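Local structure of monooxygenase (Agrobacterium tumefaciens, 2I7G) at residues 117-131 with 187-199. The protein probably catalyses a flavin-dependent monooxygenation, as other luciferase-like monooxygenases do, on a substrate not yet identified. Numbering follows the deposited sequence. Where two conformers were deposited one is given.
Sequences STVDLLSNGRAEIMA and PRPLQERLPVWIA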
ATOM      1  N   SER B 117      -4.091  -6.309   5.799  0.50 21.60           N
ATOM      2  CA  SER B 117      -3.717  -6.559   7.204  0.50 20.88           C
ATOM      3  C   SER B 117      -2.894  -5.365   7.729  0.50 20.86           C
ATOM      4  O   SER B 117      -3.059  -4.931   8.866  0.50 21.03           O
ATOM      5  CB  SER B 117      -2.942  -7.878   7.352  0.50 19.60           C
ATOM      6  OG  SER B 117      -3.819  -8.981   7.190  0.50 18.96           O
ATOM      7  N   THR B 118      -2.030  -4.813   6.873  1.00 19.94           N
ATOM      8  CA  THR B 118      -1.242  -3.629   7.254  1.00 19.88           C
ATOM      9  C   THR B 118      -2.176  -2.418   7.483  1.00 20.23           C
ATOM     10  O   THR B 118      -2.051  -1.700   8.470  1.00 19.90           O
ATOM     11  CB  THR B 118      -0.151  -3.371   6.210  1.00 19.53           C
ATOM     12  OG1 THR B 118       0.729  -4.512   6.164  1.00 20.07           O
ATOM     13  CG2 THR B 118       0.691  -2.156   6.628  1.00 20.49           C
ATOM     14  N   VAL B 119      -3.153  -2.239   6.597  1.00 19.94           N
ATOM     15  CA  VAL B 119      -4.133  -1.143   6.758  1.00 20.88           C
ATOM     16  C   VAL B 119      -4.905  -1.382   8.059  1.00 20.60           C
ATOM     17  O   VAL B 119      -5.200  -0.426   8.803  1.00 21.68           O
ATOM     18  CB  VAL B 119      -5.102  -1.104   5.577  1.00 20.71           C
ATOM     19  CG1 VAL B 119      -6.158  -0.022   5.831  1.00 21.78           C
ATOM     20  CG2 VAL B 119      -4.357  -0.732   4.276  1.00 22.04           C
ATOM     21  N   ASP B 120      -5.251  -2.638   8.301  1.00 19.40           N
ATOM     22  CA  ASP B 120      -5.955  -2.995   9.541  1.00 20.53           C
ATOM     23  C   ASP B 120      -5.157  -2.565  10.783  1.00 21.13           C
ATOM     24  O   ASP B 120      -5.718  -2.025  11.748  1.00 20.69           O
ATOM     25  CB  ASP B 120      -6.278  -4.492   9.652  1.00 21.04           C
ATOM     26  CG  ASP B 120      -7.435  -4.744  10.575  1.00 22.39           C
ATOM     27  OD1 ASP B 120      -8.492  -4.053  10.398  1.00 24.56           O
ATOM     28  OD2 ASP B 120      -7.289  -5.585  11.488  1.00 25.50           O
ATOM     29  N   LEU B 121      -3.854  -2.838  10.778  1.00 20.04           N
ATOM     30  CA  LEU B 121      -3.000  -2.437  11.892  1.00 20.26           C
ATOM     31  C   LEU B 121      -2.885  -0.915  12.023  1.00 20.10           C
ATOM     32  O   LEU B 121      -2.971  -0.377  13.159  1.00 21.16           O
ATOM     33  CB  LEU B 121      -1.627  -3.104  11.753  1.00 19.62           C
ATOM     34  CG  LEU B 121      -1.634  -4.643  11.871  1.00 20.51           C
ATOM     35  CD1 LEU B 121      -0.166  -5.078  11.653  1.00 23.34           C
ATOM     36  CD2 LEU B 121      -2.143  -5.113  13.234  1.00 20.63           C
ATOM     37  N   LEU B 122      -2.676  -0.234  10.894  1.00 20.29           N
ATOM     38  CA  LEU B 122      -2.571   1.227  10.882  1.00 20.59           C
ATOM     39  C   LEU B 122      -3.850   1.918  11.360  1.00 19.96           C
ATOM     40  O   LEU B 122      -3.784   3.031  11.931  1.00 21.49           O
ATOM     41  CB  LEU B 122      -2.273   1.735   9.465  1.00 19.65           C
ATOM     42  CG  LEU B 122      -0.853   1.389   8.950  1.00 19.22           C
ATOM     43  CD1 LEU B 122      -0.733   1.578   7.382  1.00 21.76           C
ATOM     44  CD2 LEU B 122       0.240   2.186   9.754  1.00 22.68           C
ATOM     45  N   SER B 123      -4.990   1.282  11.072  1.00 20.49           N
ATOM     46  CA  SER B 123      -6.349   1.833  11.387  1.00 21.01           C
ATOM     47  C   SER B 123      -6.971   1.304  12.695  1.00 22.39           C
ATOM     48  O   SER B 123      -8.128   1.591  12.990  1.00 22.19           O
ATOM     49  CB  SER B 123      -7.310   1.523  10.226  1.00 21.91           C
ATOM     50  OG  SER B 123      -7.591   0.117  10.165  1.00 21.61           O
ATOM     51  N   ASN B 124      -6.203   0.495  13.418  0.50 22.18           N
ATOM     52  CA  ASN B 124      -6.673  -0.115  14.649  0.50 21.78           C
ATOM     53  C   ASN B 124      -7.968  -0.934  14.469  0.50 21.94           C
ATOM     54  O   ASN B 124      -8.863  -0.865  15.303  0.50 22.27           O
ATOM     55  CB  ASN B 124      -6.833   0.972  15.718  0.50 22.49           C
ATOM     56  CG  ASN B 124      -5.514   1.608  16.085  0.50 22.25           C
ATOM     57  OD1 ASN B 124      -5.218   2.748  15.702  0.50 25.47           O
ATOM     58  ND2 ASN B 124      -4.683   0.845  16.769  0.50 22.38           N
ATOM     59  N   GLY B 125      -8.040  -1.714  13.384  1.00 21.06           N
ATOM     60  CA  GLY B 125      -9.098  -2.714  13.195  1.00 22.06           C
ATOM     61  C   GLY B 125     -10.251  -2.291  12.299  1.00 21.48           C
ATOM     62  O   GLY B 125     -11.358  -2.797  12.453  1.00 22.93           O
ATOM     63  N   ARG B 126      -9.976  -1.391  11.338  1.00 20.55           N
ATOM     64  CA  ARG B 126     -11.056  -0.802  10.505  1.00 21.11           C
ATOM     65  C   ARG B 126     -11.030  -1.212   8.998  1.00 21.57           C
ATOM     66  O   ARG B 126     -11.871  -0.699   8.190  1.00 22.85           O
ATOM     67  CB  ARG B 126     -11.030   0.708  10.625  1.00 21.35           C
ATOM     68  CG  ARG B 126     -11.561   1.226  11.947  1.00 21.42           C
ATOM     69  CD  ARG B 126     -11.486   2.705  12.084  1.00 22.49           C
ATOM     70  NE  ARG B 126     -10.127   3.256  12.063  1.00 23.37           N
ATOM     71  CZ  ARG B 126      -9.715   4.255  11.270  1.00 23.24           C
ATOM     72  NH1 ARG B 126     -10.513   4.841  10.359  1.00 24.91           N
ATOM     73  NH2 ARG B 126      -8.448   4.664  11.392  1.00 22.61           N
ATOM     74  N   ALA B 127     -10.131  -2.139   8.619  1.00 21.89           N
ATOM     75  CA  ALA B 127      -9.997  -2.534   7.201  1.00 22.35           C
ATOM     76  C   ALA B 127     -10.981  -3.631   6.765  1.00 21.32           C
ATOM     77  O   ALA B 127     -11.371  -4.508   7.578  1.00 23.55           O
ATOM     78  CB  ALA B 127      -8.516  -2.970   6.849  1.00 22.77           C
ATOM     79  N   GLU B 128     -11.326  -3.586   5.474  1.00 22.66           N
ATOM     80  CA  GLU B 128     -12.121  -4.635   4.829  1.00 23.25           C
ATOM     81  C   GLU B 128     -11.696  -4.749   3.372  1.00 23.35           C
ATOM     82  O   GLU B 128     -11.108  -3.796   2.765  1.00 20.76           O
ATOM     83  CB  GLU B 128     -13.643  -4.309   4.876  1.00 22.29           C
ATOM     84  CG  GLU B 128     -14.209  -4.005   6.248  1.00 25.03           C
ATOM     85  CD  GLU B 128     -15.705  -3.822   6.223  1.00 27.74           C
ATOM     86  OE1 GLU B 128     -16.294  -3.804   5.107  1.00 31.05           O
ATOM     87  OE2 GLU B 128     -16.270  -3.676   7.327  1.00 28.65           O
ATOM     88  N   ILE B 129     -11.984  -5.923   2.814  1.00 23.04           N
ATOM     89  CA  ILE B 129     -11.738  -6.183   1.389  1.00 23.36           C
ATOM     90  C   ILE B 129     -13.095  -6.450   0.735  1.00 23.50           C
ATOM     91  O   ILE B 129     -13.879  -7.253   1.262  1.00 23.98           O
ATOM     92  CB  ILE B 129     -10.841  -7.450   1.189  1.00 22.60           C
ATOM     93  CG1 ILE B 129      -9.451  -7.223   1.816  1.00 24.77           C
ATOM     94  CG2 ILE B 129     -10.772  -7.780  -0.329  1.00 23.88           C
ATOM     95  CD1 ILE B 129      -8.619  -8.564   1.995  1.00 24.78           C
HETATM   96  N   MSE B 130     -13.380  -5.775  -0.385  1.00 22.89           N
HETATM   97  CA  MSE B 130     -14.544  -6.155  -1.197  1.00 24.48           C
HETATM   98  C   MSE B 130     -14.017  -6.655  -2.529  1.00 24.07           C
HETATM   99  O   MSE B 130     -13.435  -5.882  -3.315  1.00 24.87           O
HETATM  100  CB  MSE B 130     -15.519  -4.983  -1.375  1.00 23.40           C
HETATM  101  CG  MSE B 130     -16.712  -5.375  -2.214  1.00 23.68           C
HETATM  102 SE   MSE B 130     -17.740  -3.764  -2.765  0.65 29.96          SE
HETATM  103  CE  MSE B 130     -17.657  -2.677  -1.147  1.00 30.19           C
ATOM    104  N   ALA B 131     -14.142  -7.962  -2.738  1.00 23.20           N
ATOM    105  CA  ALA B 131     -13.559  -8.585  -3.928  1.00 23.33           C
ATOM    106  C   ALA B 131     -14.628  -8.693  -5.021  1.00 24.32           C
ATOM    107  O   ALA B 131     -15.782  -9.081  -4.756  1.00 23.67           O
ATOM    108  CB  ALA B 131     -13.043  -9.939  -3.584  1.00 23.77           C
ATOM    109  N   PRO B 187       2.068  -9.241   8.263  1.00 20.84           N
ATOM    110  CA  PRO B 187       1.690  -9.293   9.665  1.00 21.18           C
ATOM    111  C   PRO B 187       0.239  -9.749   9.832  1.00 21.08           C
ATOM    112  O   PRO B 187      -0.583  -9.604   8.901  1.00 22.19           O
ATOM    113  CB  PRO B 187       1.808  -7.827  10.121  1.00 23.09           C
ATOM    114  CG  PRO B 187       1.388  -7.042   8.913  1.00 20.71           C
ATOM    115  CD  PRO B 187       1.961  -7.865   7.721  1.00 20.49           C
ATOM    116  N   ARG B 188      -0.068 -10.285  11.011  1.00 21.24           N
ATOM    117  CA  ARG B 188      -1.452 -10.673  11.302  1.00 22.19           C
ATOM    118  C   ARG B 188      -2.270  -9.395  11.567  1.00 23.15           C
ATOM    119  O   ARG B 188      -1.750  -8.427  12.129  1.00 23.42           O
ATOM    120  CB  ARG B 188      -1.512 -11.607  12.529  1.00 21.65           C
ATOM    121  CG  ARG B 188      -0.657 -12.880  12.394  1.00 21.74           C
ATOM    122  CD  ARG B 188      -0.908 -13.541  11.040  1.00 24.21           C
ATOM    123  NE  ARG B 188      -2.302 -13.977  10.881  1.00 23.48           N
ATOM    124  CZ  ARG B 188      -2.800 -14.514   9.766  1.00 25.45           C
ATOM    125  NH1 ARG B 188      -2.044 -14.618   8.660  1.00 24.11           N
ATOM    126  NH2 ARG B 188      -4.074 -14.932   9.769  1.00 23.10           N
ATOM    127  N   PRO B 189      -3.526  -9.357  11.100  1.00 23.16           N
ATOM    128  CA  PRO B 189      -4.319  -8.152  11.349  1.00 23.71           C
ATOM    129  C   PRO B 189      -4.754  -8.041  12.782  1.00 23.66           C
ATOM    130  O   PRO B 189      -4.504  -8.968  13.593  1.00 23.53           O
ATOM    131  CB  PRO B 189      -5.541  -8.337  10.447  1.00 25.09           C
ATOM    132  CG  PRO B 189      -5.697  -9.780  10.277  1.00 23.24           C
ATOM    133  CD  PRO B 189      -4.270 -10.360  10.312  1.00 24.51           C
ATOM    134  N   LEU B 190      -5.420  -6.931  13.095  1.00 23.58           N
ATOM    135  CA  LEU B 190      -6.014  -6.771  14.423  1.00 25.72           C
ATOM    136  C   LEU B 190      -7.380  -7.468  14.593  1.00 26.15           C
ATOM    137  O   LEU B 190      -7.633  -8.129  15.616  1.00 26.52           O
ATOM    138  CB  LEU B 190      -6.090  -5.280  14.761  1.00 25.99           C
ATOM    139  CG  LEU B 190      -6.228  -4.783  16.198  1.00 30.13           C
ATOM    140  CD1 LEU B 190      -5.252  -5.389  17.213  1.00 27.35           C
ATOM    141  CD2 LEU B 190      -6.011  -3.287  16.107  1.00 33.38           C
ATOM    142  N   GLN B 191      -8.258  -7.319  13.604  1.00 26.12           N
ATOM    143  CA  GLN B 191      -9.576  -7.951  13.650  1.00 26.61           C
ATOM    144  C   GLN B 191      -9.418  -9.480  13.670  1.00 28.54           C
ATOM    145  O   GLN B 191      -8.511 -10.020  13.031  1.00 28.54           O
ATOM    146  CB  GLN B 191     -10.429  -7.538  12.451  1.00 25.80           C
ATOM    147  CG  GLN B 191     -10.864  -6.075  12.480  1.00 25.26           C
ATOM    148  CD  GLN B 191     -11.645  -5.703  11.224  1.00 26.47           C
ATOM    149  OE1 GLN B 191     -12.866  -5.826  11.189  1.00 26.76           O
ATOM    150  NE2 GLN B 191     -10.937  -5.293  10.185  1.00 23.58           N
ATOM    151  N   GLU B 192     -10.292 -10.159  14.406  1.00 30.31           N
ATOM    152  CA  GLU B 192     -10.253 -11.636  14.454  1.00 32.54           C
ATOM    153  C   GLU B 192     -10.400 -12.265  13.055  1.00 32.62           C
ATOM    154  O   GLU B 192      -9.675 -13.208  12.696  1.00 33.28           O
ATOM    155  CB  GLU B 192     -11.302 -12.198  15.412  1.00 34.54           C
ATOM    156  CG  GLU B 192     -11.261 -13.725  15.456  1.00 38.45           C
ATOM    157  CD  GLU B 192     -11.635 -14.319  16.812  1.00 45.69           C
ATOM    158  OE1 GLU B 192     -12.456 -13.703  17.535  1.00 47.52           O
ATOM    159  OE2 GLU B 192     -11.103 -15.412  17.135  1.00 49.14           O
ATOM    160  N   ARG B 193     -11.296 -11.696  12.256  0.50 32.31           N
ATOM    161  CA  ARG B 193     -11.536 -12.154  10.898  0.50 31.90           C
ATOM    162  C   ARG B 193     -11.636 -10.910  10.023  0.50 30.73           C
ATOM    163  O   ARG B 193     -12.613 -10.163  10.109  0.50 31.06           O
ATOM    164  CB  ARG B 193     -12.851 -12.942  10.835  0.50 32.86           C
ATOM    165  CG  ARG B 193     -12.830 -14.170   9.921  0.50 35.06           C
ATOM    166  CD  ARG B 193     -12.028 -15.308  10.562  0.50 39.67           C
ATOM    167  NE  ARG B 193     -12.470 -16.655  10.181  0.50 42.83           N
ATOM    168  CZ  ARG B 193     -13.451 -17.334  10.780  0.50 45.19           C
ATOM    169  NH1 ARG B 193     -14.134 -16.801  11.792  0.50 45.94           N
ATOM    170  NH2 ARG B 193     -13.763 -18.558  10.361  0.50 46.38           N
ATOM    171  N   LEU B 194     -10.627 -10.684   9.192  0.50 29.34           N
ATOM    172  CA  LEU B 194     -10.651  -9.543   8.270  0.50 28.29           C
ATOM    173  C   LEU B 194     -11.914  -9.674   7.398  0.50 27.38           C
ATOM    174  O   LEU B 194     -12.042 -10.665   6.673  0.50 27.18           O
ATOM    175  CB  LEU B 194      -9.389  -9.565   7.399  0.50 28.05           C
ATOM    176  CG  LEU B 194      -8.969  -8.345   6.557  0.50 28.42           C
ATOM    177  CD1 LEU B 194      -8.593  -7.148   7.426  0.50 29.22           C
ATOM    178  CD2 LEU B 194      -7.801  -8.695   5.640  0.50 28.24           C
ATOM    179  N   PRO B 195     -12.857  -8.708   7.475  1.00 27.01           N
ATOM    180  CA  PRO B 195     -14.054  -8.869   6.631  1.00 26.53           C
ATOM    181  C   PRO B 195     -13.718  -8.928   5.132  1.00 25.79           C
ATOM    182  O   PRO B 195     -12.853  -8.161   4.619  1.00 26.10           O
ATOM    183  CB  PRO B 195     -14.938  -7.664   6.997  1.00 26.80           C
ATOM    184  CG  PRO B 195     -14.342  -7.145   8.309  1.00 28.39           C
ATOM    185  CD  PRO B 195     -12.903  -7.453   8.256  1.00 28.09           C
ATOM    186  N   VAL B 196     -14.338  -9.905   4.470  1.00 23.61           N
ATOM    187  CA  VAL B 196     -14.255 -10.034   3.027  1.00 23.79           C
ATOM    188  C   VAL B 196     -15.696 -10.057   2.490  1.00 23.07           C
ATOM    189  O   VAL B 196     -16.495 -10.923   2.882  1.00 24.07           O
ATOM    190  CB  VAL B 196     -13.499 -11.299   2.607  1.00 23.98           C
ATOM    191  CG1 VAL B 196     -13.570 -11.475   1.076  1.00 25.04           C
ATOM    192  CG2 VAL B 196     -12.028 -11.198   3.089  1.00 21.46           C
ATOM    193  N   TRP B 197     -16.011  -9.061   1.680  1.00 22.56           N
ATOM    194  CA  TRP B 197     -17.305  -8.957   0.991  1.00 23.25           C
ATOM    195  C   TRP B 197     -17.119  -9.345  -0.463  1.00 22.75           C
ATOM    196  O   TRP B 197     -16.062  -9.118  -1.036  1.00 24.39           O
ATOM    197  CB  TRP B 197     -17.805  -7.491   1.000  1.00 23.38           C
ATOM    198  CG  TRP B 197     -18.306  -7.033   2.335  1.00 24.24           C
ATOM    199  CD1 TRP B 197     -17.562  -6.828   3.481  1.00 25.02           C
ATOM    200  CD2 TRP B 197     -19.650  -6.685   2.659  1.00 21.77           C
ATOM    201  NE1 TRP B 197     -18.387  -6.395   4.494  1.00 25.40           N
ATOM    202  CE2 TRP B 197     -19.667  -6.290   4.012  1.00 24.47           C
ATOM    203  CE3 TRP B 197     -20.862  -6.698   1.939  1.00 23.90           C
ATOM    204  CZ2 TRP B 197     -20.845  -5.914   4.671  1.00 26.05           C
ATOM    205  CZ3 TRP B 197     -22.034  -6.308   2.596  1.00 24.67           C
ATOM    206  CH2 TRP B 197     -22.008  -5.916   3.949  1.00 24.82           C
ATOM    207  N   ILE B 198     -18.171  -9.882  -1.078  1.00 22.14           N
ATOM    208  CA  ILE B 198     -18.166 -10.200  -2.479  1.00 22.33           C
ATOM    209  C   ILE B 198     -19.071  -9.181  -3.208  1.00 22.98           C
ATOM    210  O   ILE B 198     -20.280  -9.079  -2.926  1.00 23.43           O
ATOM    211  CB  ILE B 198     -18.658 -11.648  -2.732  1.00 23.17           C
ATOM    212  CG1 ILE B 198     -17.785 -12.656  -1.988  1.00 23.12           C
ATOM    213  CG2 ILE B 198     -18.717 -11.948  -4.245  1.00 24.76           C
ATOM    214  CD1 ILE B 198     -16.302 -12.530  -2.207  1.00 23.13           C
ATOM    215  N   ALA B 199     -18.489  -8.449  -4.146  1.00 22.97           N
ATOM    216  CA  ALA B 199     -19.268  -7.542  -5.012  1.00 23.13           C
ATOM    217  C   ALA B 199     -19.885  -8.329  -6.154  1.00 24.93           C
ATOM    218  O   ALA B 199     -19.208  -9.126  -6.823  1.00 24.39           O
ATOM    219  CB  ALA B 199     -18.370  -6.408  -5.558  1.00 25.25           C
TER
HETATM  220  O   HOH W   1     -17.957  -5.942   7.452  1.00 31.23           O
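Ile129 and Trp197 meet where strands 127-131 and 196-199 run parallel, their axes 4.6 Å apart at closest approach. Trp197 N gives a straight bond to Ile129 O (2.8 Å), and Ile129 N bonds to Pro195 O. Ala131 continues the pairing with Trp197 O and Ala199 N. The Ile129 side chain crosses that of Leu194 at about a right angle; in the conformer given, Ile129 CD1 touches Leu194 CD2 at 3.7 Å. This side faces helices 109-122 and 150-166. On the other face, the Trp197 ring lies beside the Glu128 carboxylate, with the planes 13° apart. A water in the ring plane accepts from Trp197 NE1 (3.0 Å) and gives a weak bond to Glu128 OE2. Arg96 and Arg329 form salt bridges with the same carboxylate. Leu190 covers the other end of the contact. With CG anti to the backbone N (chi1 -160°), its side chain reaches the helix end, and Leu190 CD2 rests on Asn124 C at 3.5 Å, where a Schellman motif ends helix 109-122. Asp120 ties this turn to the loop. Its OD2 takes Gln191 N at 2.9 Å, nearly along the C-O axis. Its OD1 takes Ala127 N on the anti lone pair and Gln191 NE2 from above the carboxylate plane (2.7 Å). NE2 also reaches Ala127 O in the amide plane, which should fix the amide's rotation. The arrangement is typical of neighbouring parallel strands in a TIM barrel, with the preceding helix packed outside.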